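Local coordinates for N-(5'-phosphoribosyl)anthranilate isomerase (Pyrococcus furiosus, PDB 4AAJ), which catalyses the isomerisation of N-(5-phospho-beta-D-ribosyl)anthranilate to 1-(2-carboxyphenylamino)-1-deoxy-D-ribulose 5-phosphate, the third of five steps from chorismate to L-tryptophan, at residues 79-84 and 104-109; 120-125 and 143-148; 133-138 and 168-173. All coordinates share one frame; numbering follows the deposited sequence.

Interaction 1 (79-84 and 104-109); sequences VGFSEW and PQTIDT
Phe81, the first residue of helix 81-91, lies against two threonines one turn apart on helix 104-114. The methyl CG2 of Thr106 comes in at the base of the side chain, 3.4 Å from Phe81 CA, while its hydroxyl OG1 stands 3.5 Å from Phe81 CB. Further out, Thr109 CG2 approaches the ring obliquely, 3.5 Å from Phe81 CE1. With CG anti to the backbone N (chi1 165°), the phenyl ring runs along helix 104-114 from Thr106 toward Thr109, the Phe81 and Thr109 side chains crossing at about a right angle; the Phe81 side chain also touches Leu110 and Glu113. A water links the segments, donating to Val79 O at 2.9 Å and lying 2.7 Å from Thr106 OG1. Behind this first shell, Thr109 is tied to its own helix and the start of helix 81-91 is capped. Thr109 OG1 donates to Gln105 O at 2.8 Å, reaching that carbonyl from the face opposite to the one used by Thr109 N. Glu83 folds back so that OE2 accepts from Gly80 N at 3.1 Å through its anti lone pair and from Val79 N at 3.3 Å from above the carboxylate plane. The bond to Gly80, the N-cap residue, is one of the two of a capping box; Gly80 has no side chain to return the other. The whole is a surface contact between successive outer helices of a TIM barrel.

Interaction 2 (120-125 and 143-148); sequences KAFRVP and SRYNAD
Tyr145 presents one ring face to the aliphatic end of Lys120 and to the edge of Phe122, two residues on along the same strand. Lys120 CE sits almost centrally over the ring, 3.6 Å from its centroid and 8° off the normal, a CH-pi contact; CD lies nearer the CD2 side. A bend at the last torsion (chi4 85°) then turns the ammonium across the ring, leaving NZ 4.4 Å from the centroid in a cation-pi position. Phe122 meets the same tyrosine differently: its CZ and CE2 edge points at the CD1 side in an offset edge-to-face pair, centroids 5.7 Å apart and planes at 75°. Nearer the backbone, Lys120 CB packs on Ala147 CB at 3.9 Å, where the chain runs in toward strand 149-153. The contact thus joins the first strand and the post-helix loop of the beta-alpha-beta unit 117-123, 131-144, 149-153. Leu138 and Ile142 of its helix pack on Phe122, while Pro104 and Ile107 of helix 104-114, outside the unit, touch Tyr145. One water closes the polar end, accepting from Lys120 NZ at 2.8 Å and lying 3.0 Å from Tyr145 OH. The buried lysine combines two roles: its methylenes serve as apolar packing against the aromatic face, while its amino group probably gains from the ring electrons and is bound by a water shared with the phenol.

Interaction 3 (133-138 and 168-173); sequences EDANRL and SLVARK
Helices 133-138 and 168-173 run in broadly the same direction, their axes crossing at -48° with a closest approach of 8.8 Å and the backbones nearest at Ala135 and Val170. Small Ala135 lies at that point, and its methyl meets two neighbouring residues of the other helix: Ala135 CB is 3.7 Å from Leu169 CB and 3.9 Å from Val170 CG2. Leu169 takes part through its CB, and the Leu169 side chain also touches Pro131, at the start of helix 131-144. Val170 is placed by its first torsion, which puts CG1 anti to the backbone N (chi1 -177°) and leaves CG2 beside that N, turned to the facing helix. One turn after Ala135, Leu138 reaches Val170 CG2 with its branch CD2, at 4.0 Å, the Leu138 and Val170 side chains crossing at about a right angle. Leu152 of strand 149-153 packs on both Leu138 and Val170, and Leu139 and Ile142 add to the apolar surroundings of Val170, so the seam between the outer helices continues inward to the barrel wall. Every contact between the two segments is made by aliphatic carbon, with no polar pairing across it. Cohesion here probably rests on close fit and the burial of apolar surface, and the small alanine is consistent with the near approach of the backbones there.

In the fold
The three contacts follow one another round part of a single eight-stranded parallel barrel with its strands in sequential order. Interaction 1 joins helices 81-91 and 104-114 and closes before interaction 2 opens; their centres are 14 Å apart, and Asn146 ND2 makes a weak hydrogen bond to Asp108 OD1 between them. Interactions 2 and 3 have centres 11 Å apart, alternate along the chain and share helix 131-144, with Leu138 packing on Val124 and on the backbone of Arg123. Interactions 1 and 3 are separate, centres 25 Å and nearest atoms about 11 Å apart. Interaction 2, strand to loop, thus bridges two helix-to-helix contacts, giving continuous packing from helix 81-91 to helix 165-173 within this single-chain enzyme.

Interaction 1 (79-84 and 104-109)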
loop_
_atom_site.group_PDB
_atom_site.type_symbol
_atom_site.label_atom_id
_atom_site.label_comp_id
_atom_site.label_asym_id
_atom_site.label_seq_id
_atom_site.Cartn_x
_atom_site.Cartn_y
_atom_site.Cartn_z
ATOM N N VAL A 79 14.699 -6.316 1.889
ATOM C CA VAL A 79 15.554 -5.581 0.969
ATOM C C VAL A 79 16.047 -6.495 -0.161
ATOM O O VAL A 79 16.134 -6.079 -1.316
ATOM C CB VAL A 79 16.790 -5.004 1.707
ATOM C CG1 VAL A 79 17.718 -4.291 0.728
ATOM C CG2 VAL A 79 16.372 -4.062 2.830
ATOM N N GLY A 80 16.343 -7.740 0.181
ATOM C CA GLY A 80 17.080 -8.642 -0.709
ATOM C C GLY A 80 16.273 -9.250 -1.841
ATOM O O GLY A 80 15.178 -9.785 -1.628
ATOM N N PHE A 81 16.836 -9.167 -3.048
ATOM C CA PHE A 81 16.246 -9.795 -4.227
ATOM C C PHE A 81 15.803 -11.224 -3.919
ATOM O O PHE A 81 14.673 -11.607 -4.210
ATOM C CB PHE A 81 17.233 -9.782 -5.409
ATOM C CG PHE A 81 16.846 -10.709 -6.529
ATOM C CD1 PHE A 81 15.749 -10.423 -7.342
ATOM C CD2 PHE A 81 17.572 -11.880 -6.764
ATOM C CE1 PHE A 81 15.383 -11.292 -8.364
ATOM C CE2 PHE A 81 17.213 -12.747 -7.784
ATOM C CZ PHE A 81 16.116 -12.457 -8.580
ATOM N N SER A 82 16.692 -12.011 -3.329
ATOM C CA SER A 82 16.399 -13.428 -3.104
ATOM C C SER A 82 15.449 -13.753 -1.949
ATOM O O SER A 82 14.742 -14.763 -2.000
ATOM C CB SER A 82 17.685 -14.250 -3.028
ATOM O OG SER A 82 18.377 -14.143 -4.259
ATOM N N GLU A 83 15.393 -12.915 -0.912
ATOM C CA GLU A 83 14.349 -13.135 0.087
ATOM C C GLU A 83 12.966 -12.794 -0.477
ATOM O O GLU A 83 12.013 -13.466 -0.146
ATOM C CB GLU A 83 14.602 -12.451 1.443
ATOM C CG GLU A 83 14.907 -10.967 1.397
ATOM C CD GLU A 83 15.249 -10.385 2.770
ATOM O OE1 GLU A 83 15.000 -11.058 3.800
ATOM O OE2 GLU A 83 15.766 -9.249 2.819
ATOM N N TRP A 84 12.880 -11.767 -1.316
ATOM C CA TRP A 84 11.642 -11.483 -2.067
ATOM C C TRP A 84 11.211 -12.635 -2.938
ATOM O O TRP A 84 10.056 -13.067 -2.874
ATOM C CB TRP A 84 11.785 -10.209 -2.887
ATOM C CG TRP A 84 11.371 -8.995 -2.109
ATOM C CD1 TRP A 84 12.181 -7.971 -1.623
ATOM C CD2 TRP A 84 10.016 -8.656 -1.682
ATOM N NE1 TRP A 84 11.437 -7.036 -0.949
ATOM C CE2 TRP A 84 10.119 -7.391 -0.949
ATOM C CE3 TRP A 84 8.755 -9.246 -1.851
ATOM C CZ2 TRP A 84 9.006 -6.762 -0.407
ATOM C CZ3 TRP A 84 7.645 -8.595 -1.299
ATOM C CH2 TRP A 84 7.766 -7.390 -0.594
ATOM N N PRO A 104 16.529 -0.697 -7.640
ATOM C CA PRO A 104 15.773 -0.775 -8.888
ATOM C C PRO A 104 16.002 -2.109 -9.613
ATOM O O PRO A 104 15.051 -2.699 -10.137
ATOM C CB PRO A 104 16.353 0.375 -9.712
ATOM C CG PRO A 104 16.765 1.379 -8.690
ATOM C CD PRO A 104 17.263 0.581 -7.524
ATOM N N GLN A 105 17.248 -2.592 -9.611
ATOM C CA GLN A 105 17.600 -3.839 -10.307
ATOM C C GLN A 105 16.864 -5.051 -9.745
ATOM O O GLN A 105 16.485 -5.955 -10.484
ATOM C CB GLN A 105 19.114 -4.085 -10.273
ATOM C CG GLN A 105 19.926 -3.139 -11.142
ATOM C CD GLN A 105 20.153 -1.764 -10.528
ATOM O OE1 GLN A 105 19.681 -1.461 -9.423
ATOM N NE2 GLN A 105 20.888 -0.923 -11.246
ATOM N N THR A 106 16.676 -5.059 -8.429
ATOM C CA THR A 106 15.940 -6.110 -7.747
ATOM C C THR A 106 14.468 -6.060 -8.143
ATOM O O THR A 106 13.866 -7.078 -8.491
ATOM C CB THR A 106 16.082 -5.947 -6.219
ATOM O OG1 THR A 106 17.416 -6.303 -5.826
ATOM C CG2 THR A 106 15.085 -6.821 -5.478
ATOM N N ILE A 107 13.892 -4.864 -8.100
ATOM C CA ILE A 107 12.498 -4.687 -8.470
ATOM C C ILE A 107 12.267 -5.115 -9.924
ATOM O O ILE A 107 11.308 -5.831 -10.229
ATOM C CB ILE A 107 12.034 -3.237 -8.211
ATOM C CG1 ILE A 107 11.820 -3.031 -6.701
ATOM C CG2 ILE A 107 10.794 -2.910 -9.033
ATOM C CD1 ILE A 107 11.689 -1.586 -6.273
ATOM N N ASP A 108 13.164 -4.699 -10.813
ATOM C CA ASP A 108 13.022 -5.026 -12.223
ATOM C C ASP A 108 13.105 -6.529 -12.476
ATOM O O ASP A 108 12.316 -7.070 -13.258
ATOM C CB ASP A 108 14.052 -4.275 -13.069
ATOM C CG ASP A 108 13.647 -4.189 -14.530
ATOM O OD1 ASP A 108 12.445 -3.965 -14.814
ATOM O OD2 ASP A 108 14.530 -4.352 -15.396
ATOM N N THR A 109 14.048 -7.197 -11.819
ATOM C CA THR A 109 14.221 -8.645 -11.979
ATOM C C THR A 109 13.060 -9.458 -11.384
ATOM O O THR A 109 12.663 -10.477 -11.951
ATOM C CB THR A 109 15.581 -9.125 -11.424
ATOM O OG1 THR A 109 16.629 -8.325 -11.985
ATOM C CG2 THR A 109 15.826 -10.590 -11.776
HETATM O O HOH W 1 17.909 -5.243 -3.399
#

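Interaction 2 (120-125 and 143-148)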
loop_
_atom_site.group_PDB
_atom_site.type_symbol
_atom_site.label_atom_id
_atom_site.label_comp_id
_atom_site.label_asym_id
_atom_site.label_seq_id
_atom_site.Cartn_x
_atom_site.Cartn_y
_atom_site.Cartn_z
ATOM N N LYS A 120 5.784 0.261 -4.927
ATOM C CA LYS A 120 6.879 0.670 -4.050
ATOM C C LYS A 120 6.465 1.855 -3.194
ATOM O O LYS A 120 5.821 2.791 -3.680
ATOM C CB LYS A 120 8.189 0.969 -4.811
ATOM C CG LYS A 120 9.263 1.499 -3.852
ATOM C CD LYS A 120 10.687 1.484 -4.369
ATOM C CE LYS A 120 11.537 2.426 -3.520
ATOM N NZ LYS A 120 12.063 1.802 -2.274
ATOM N N ALA A 121 6.833 1.797 -1.918
ATOM C CA ALA A 121 6.548 2.836 -0.937
ATOM C C ALA A 121 7.658 3.868 -0.855
ATOM O O ALA A 121 8.842 3.518 -0.785
ATOM C CB ALA A 121 6.340 2.215 0.437
ATOM N N PHE A 122 7.266 5.138 -0.861
ATOM C CA PHE A 122 8.202 6.243 -0.709
ATOM C C PHE A 122 7.730 7.121 0.448
ATOM O O PHE A 122 6.546 7.464 0.551
ATOM C CB PHE A 122 8.307 7.056 -2.010
ATOM C CG PHE A 122 8.913 6.298 -3.167
ATOM C CD1 PHE A 122 8.113 5.515 -4.005
ATOM C CD2 PHE A 122 10.278 6.381 -3.441
ATOM C CE1 PHE A 122 8.663 4.829 -5.081
ATOM C CE2 PHE A 122 10.833 5.696 -4.516
ATOM C CZ PHE A 122 10.023 4.913 -5.337
ATOM N N ARG A 123 8.660 7.476 1.331
ATOM C CA ARG A 123 8.346 8.364 2.438
ATOM C C ARG A 123 8.249 9.812 1.952
ATOM O O ARG A 123 9.108 10.291 1.207
ATOM C CB ARG A 123 9.383 8.222 3.570
ATOM C CG ARG A 123 9.265 9.259 4.684
ATOM C CD ARG A 123 7.991 9.089 5.507
ATOM N NE ARG A 123 8.210 8.324 6.736
ATOM C CZ ARG A 123 7.243 7.726 7.433
ATOM N NH1 ARG A 123 5.980 7.785 7.021
ATOM N NH2 ARG A 123 7.545 7.058 8.539
ATOM N N VAL A 124 7.178 10.490 2.349
ATOM C CA VAL A 124 7.097 11.938 2.183
ATOM C C VAL A 124 7.407 12.588 3.537
ATOM O O VAL A 124 7.151 11.988 4.590
ATOM C CB VAL A 124 5.724 12.415 1.634
ATOM C CG1 VAL A 124 5.465 11.845 0.243
ATOM C CG2 VAL A 124 4.584 12.067 2.580
ATOM N N PRO A 125 7.979 13.804 3.515
ATOM C CA PRO A 125 8.289 14.546 4.747
ATOM C C PRO A 125 7.065 14.793 5.649
ATOM O O PRO A 125 5.960 15.011 5.154
ATOM C CB PRO A 125 8.826 15.884 4.221
ATOM C CG PRO A 125 9.358 15.583 2.859
ATOM C CD PRO A 125 8.470 14.500 2.307
ATOM N N SER A 143 11.392 7.915 -10.485
ATOM C CA SER A 143 11.769 7.543 -11.854
ATOM C C SER A 143 13.013 6.635 -11.920
ATOM O O SER A 143 13.299 6.052 -12.965
ATOM C CB SER A 143 11.940 8.793 -12.738
ATOM O OG SER A 143 13.029 9.596 -12.306
ATOM N N ARG A 144 13.731 6.520 -10.805
ATOM C CA ARG A 144 14.877 5.613 -10.664
ATOM C C ARG A 144 14.447 4.139 -10.549
ATOM O O ARG A 144 15.117 3.240 -11.060
ATOM C CB ARG A 144 15.710 6.030 -9.450
ATOM C CG ARG A 144 16.963 5.207 -9.194
ATOM C CD ARG A 144 17.654 5.679 -7.925
ATOM N NE ARG A 144 18.337 4.591 -7.227
ATOM C CZ ARG A 144 18.775 4.658 -5.971
ATOM N NH1 ARG A 144 18.604 5.766 -5.257
ATOM N NH2 ARG A 144 19.386 3.615 -5.425
ATOM N N TYR A 145 13.326 3.900 -9.875
ATOM C CA TYR A 145 12.742 2.558 -9.794
ATOM C C TYR A 145 11.725 2.395 -10.918
ATOM O O TYR A 145 11.241 3.381 -11.464
ATOM C CB TYR A 145 12.090 2.341 -8.426
ATOM C CG TYR A 145 13.050 2.500 -7.262
ATOM C CD1 TYR A 145 13.413 3.761 -6.800
ATOM C CD2 TYR A 145 13.605 1.390 -6.632
ATOM C CE1 TYR A 145 14.297 3.915 -5.744
ATOM C CE2 TYR A 145 14.486 1.535 -5.572
ATOM C CZ TYR A 145 14.829 2.794 -5.133
ATOM O OH TYR A 145 15.707 2.947 -4.084
ATOM N N ASN A 146 11.427 1.153 -11.284
ATOM C CA ASN A 146 10.458 0.874 -12.339
ATOM C C ASN A 146 9.194 0.243 -11.745
ATOM O O ASN A 146 8.723 -0.803 -12.203
ATOM C CB ASN A 146 11.096 -0.020 -13.415
ATOM C CG ASN A 146 10.152 -0.336 -14.559
ATOM O OD1 ASN A 146 9.480 0.549 -15.088
ATOM N ND2 ASN A 146 10.094 -1.610 -14.945
ATOM N N ALA A 147 8.651 0.893 -10.716
ATOM C CA ALA A 147 7.498 0.356 -9.994
ATOM C C ALA A 147 6.212 0.566 -10.778
ATOM O O ALA A 147 6.050 1.582 -11.455
ATOM C CB ALA A 147 7.396 0.973 -8.604
ATOM N N ASP A 148 5.307 -0.409 -10.695
ATOM C CA ASP A 148 3.989 -0.329 -11.326
ATOM C C ASP A 148 3.043 0.657 -10.645
ATOM O O ASP A 148 2.110 1.161 -11.268
ATOM C CB ASP A 148 3.343 -1.711 -11.364
ATOM C CG ASP A 148 4.149 -2.699 -12.185
ATOM O OD1 ASP A 148 4.236 -2.497 -13.420
ATOM O OD2 ASP A 148 4.727 -3.648 -11.604
HETATM O O HOH W 2 14.213 3.373 -1.506
#

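Interaction 3 (133-138 and 168-173)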
loop_
_atom_site.group_PDB
_atom_site.type_symbol
_atom_site.label_atom_id
_atom_site.label_comp_id
_atom_site.label_asym_id
_atom_site.label_seq_id
_atom_site.Cartn_x
_atom_site.Cartn_y
_atom_site.Cartn_z
ATOM N N GLU A 133 9.818 21.658 -4.499
ATOM C CA GLU A 133 11.143 21.081 -4.693
ATOM C C GLU A 133 11.268 19.693 -4.082
ATOM O O GLU A 133 11.943 18.826 -4.642
ATOM C CB GLU A 133 12.216 22.019 -4.148
ATOM C CG GLU A 133 12.418 23.244 -5.029
ATOM C CD GLU A 133 12.604 24.521 -4.238
ATOM O OE1 GLU A 133 13.116 24.440 -3.103
ATOM O OE2 GLU A 133 12.227 25.602 -4.754
ATOM N N ASP A 134 10.623 19.487 -2.936
ATOM C CA ASP A 134 10.551 18.163 -2.321
ATOM C C ASP A 134 9.784 17.175 -3.200
ATOM O O ASP A 134 10.164 16.009 -3.283
ATOM C CB ASP A 134 9.939 18.233 -0.917
ATOM C CG ASP A 134 10.948 18.665 0.142
ATOM O OD1 ASP A 134 12.168 18.689 -0.150
ATOM O OD2 ASP A 134 10.519 18.979 1.275
ATOM N N ALA A 135 8.725 17.652 -3.854
ATOM C CA ALA A 135 7.965 16.844 -4.809
ATOM C C ALA A 135 8.828 16.460 -6.004
ATOM O O ALA A 135 8.866 15.291 -6.394
ATOM C CB ALA A 135 6.713 17.569 -5.268
ATOM N N ASN A 136 9.543 17.436 -6.567
ATOM C CA ASN A 136 10.430 17.170 -7.699
ATOM C C ASN A 136 11.577 16.226 -7.329
ATOM O O ASN A 136 11.988 15.392 -8.141
ATOM C CB ASN A 136 10.946 18.482 -8.309
ATOM C CG ASN A 136 9.922 19.143 -9.218
ATOM O OD1 ASN A 136 9.047 18.479 -9.785
ATOM N ND2 ASN A 136 10.032 20.456 -9.374
ATOM N N ARG A 137 12.068 16.336 -6.096
ATOM C CA ARG A 137 13.115 15.441 -5.603
ATOM C C ARG A 137 12.621 13.988 -5.472
ATOM O O ARG A 137 13.304 13.051 -5.887
ATOM C CB ARG A 137 13.630 15.906 -4.247
ATOM C CG ARG A 137 14.798 15.082 -3.733
ATOM C CD ARG A 137 14.734 14.906 -2.228
ATOM N NE ARG A 137 15.158 13.561 -1.842
ATOM C CZ ARG A 137 15.389 13.157 -0.593
ATOM N NH1 ARG A 137 15.248 13.993 0.429
ATOM N NH2 ARG A 137 15.771 11.903 -0.368
ATOM N N LEU A 138 11.448 13.813 -4.872
ATOM C CA LEU A 138 10.866 12.474 -4.749
ATOM C C LEU A 138 10.550 11.892 -6.128
ATOM O O LEU A 138 10.704 10.688 -6.338
ATOM C CB LEU A 138 9.614 12.496 -3.870
ATOM C CG LEU A 138 9.050 11.162 -3.369
ATOM C CD1 LEU A 138 9.951 10.527 -2.316
ATOM C CD2 LEU A 138 7.666 11.413 -2.796
ATOM N N SER A 168 0.296 16.199 -2.751
ATOM C CA SER A 168 -0.514 16.877 -3.775
ATOM C C SER A 168 0.184 17.013 -5.121
ATOM O O SER A 168 -0.414 16.752 -6.168
ATOM C CB SER A 168 -0.924 18.275 -3.289
ATOM O OG SER A 168 -2.107 18.221 -2.511
ATOM N N LEU A 169 1.449 17.420 -5.078
ATOM C CA LEU A 169 2.225 17.729 -6.276
ATOM C C LEU A 169 2.838 16.502 -6.946
ATOM O O LEU A 169 2.997 16.468 -8.173
ATOM C CB LEU A 169 3.310 18.745 -5.939
ATOM C CG LEU A 169 2.807 20.088 -5.391
ATOM C CD1 LEU A 169 3.948 20.827 -4.721
ATOM C CD2 LEU A 169 2.153 20.942 -6.475
ATOM N N VAL A 170 3.180 15.492 -6.147
ATOM C CA VAL A 170 3.604 14.213 -6.712
ATOM C C VAL A 170 2.399 13.568 -7.399
ATOM O O VAL A 170 2.518 13.075 -8.520
ATOM C CB VAL A 170 4.219 13.255 -5.658
ATOM C CG1 VAL A 170 4.701 11.968 -6.318
ATOM C CG2 VAL A 170 5.382 13.912 -4.930
ATOM N N ALA A 171 1.248 13.609 -6.736
ATOM C CA ALA A 171 0.017 12.993 -7.252
ATOM C C ALA A 171 -0.434 13.609 -8.586
ATOM O O ALA A 171 -1.026 12.927 -9.423
ATOM C CB ALA A 171 -1.091 13.057 -6.216
ATOM N N ARG A 172 -0.137 14.895 -8.769
ATOM C CA ARG A 172 -0.432 15.595 -10.023
ATOM C C ARG A 172 0.410 15.098 -11.195
ATOM O O ARG A 172 -0.062 15.069 -12.337
ATOM C CB ARG A 172 -0.279 17.107 -9.850
ATOM C CG ARG A 172 -1.472 17.771 -9.177
ATOM C CD ARG A 172 -1.309 19.282 -9.147
ATOM N NE ARG A 172 -1.447 19.871 -10.480
ATOM C CZ ARG A 172 -0.923 21.037 -10.849
ATOM N NH1 ARG A 172 -0.210 21.757 -9.989
ATOM N NH2 ARG A 172 -1.107 21.482 -12.087
ATOM N N LYS A 173 1.644 14.691 -10.909
ATOM C CA LYS A 173 2.570 14.221 -11.936
ATOM C C LYS A 173 2.415 12.733 -12.255
ATOM O O LYS A 173 2.556 12.329 -13.409
ATOM C CB LYS A 173 4.020 14.521 -11.537
ATOM C CG LYS A 173 4.434 15.982 -11.674
ATOM C CD LYS A 173 5.181 16.233 -12.976
ATOM C CE LYS A 173 5.609 17.688 -13.097
ATOM N NZ LYS A 173 6.192 17.984 -14.439
#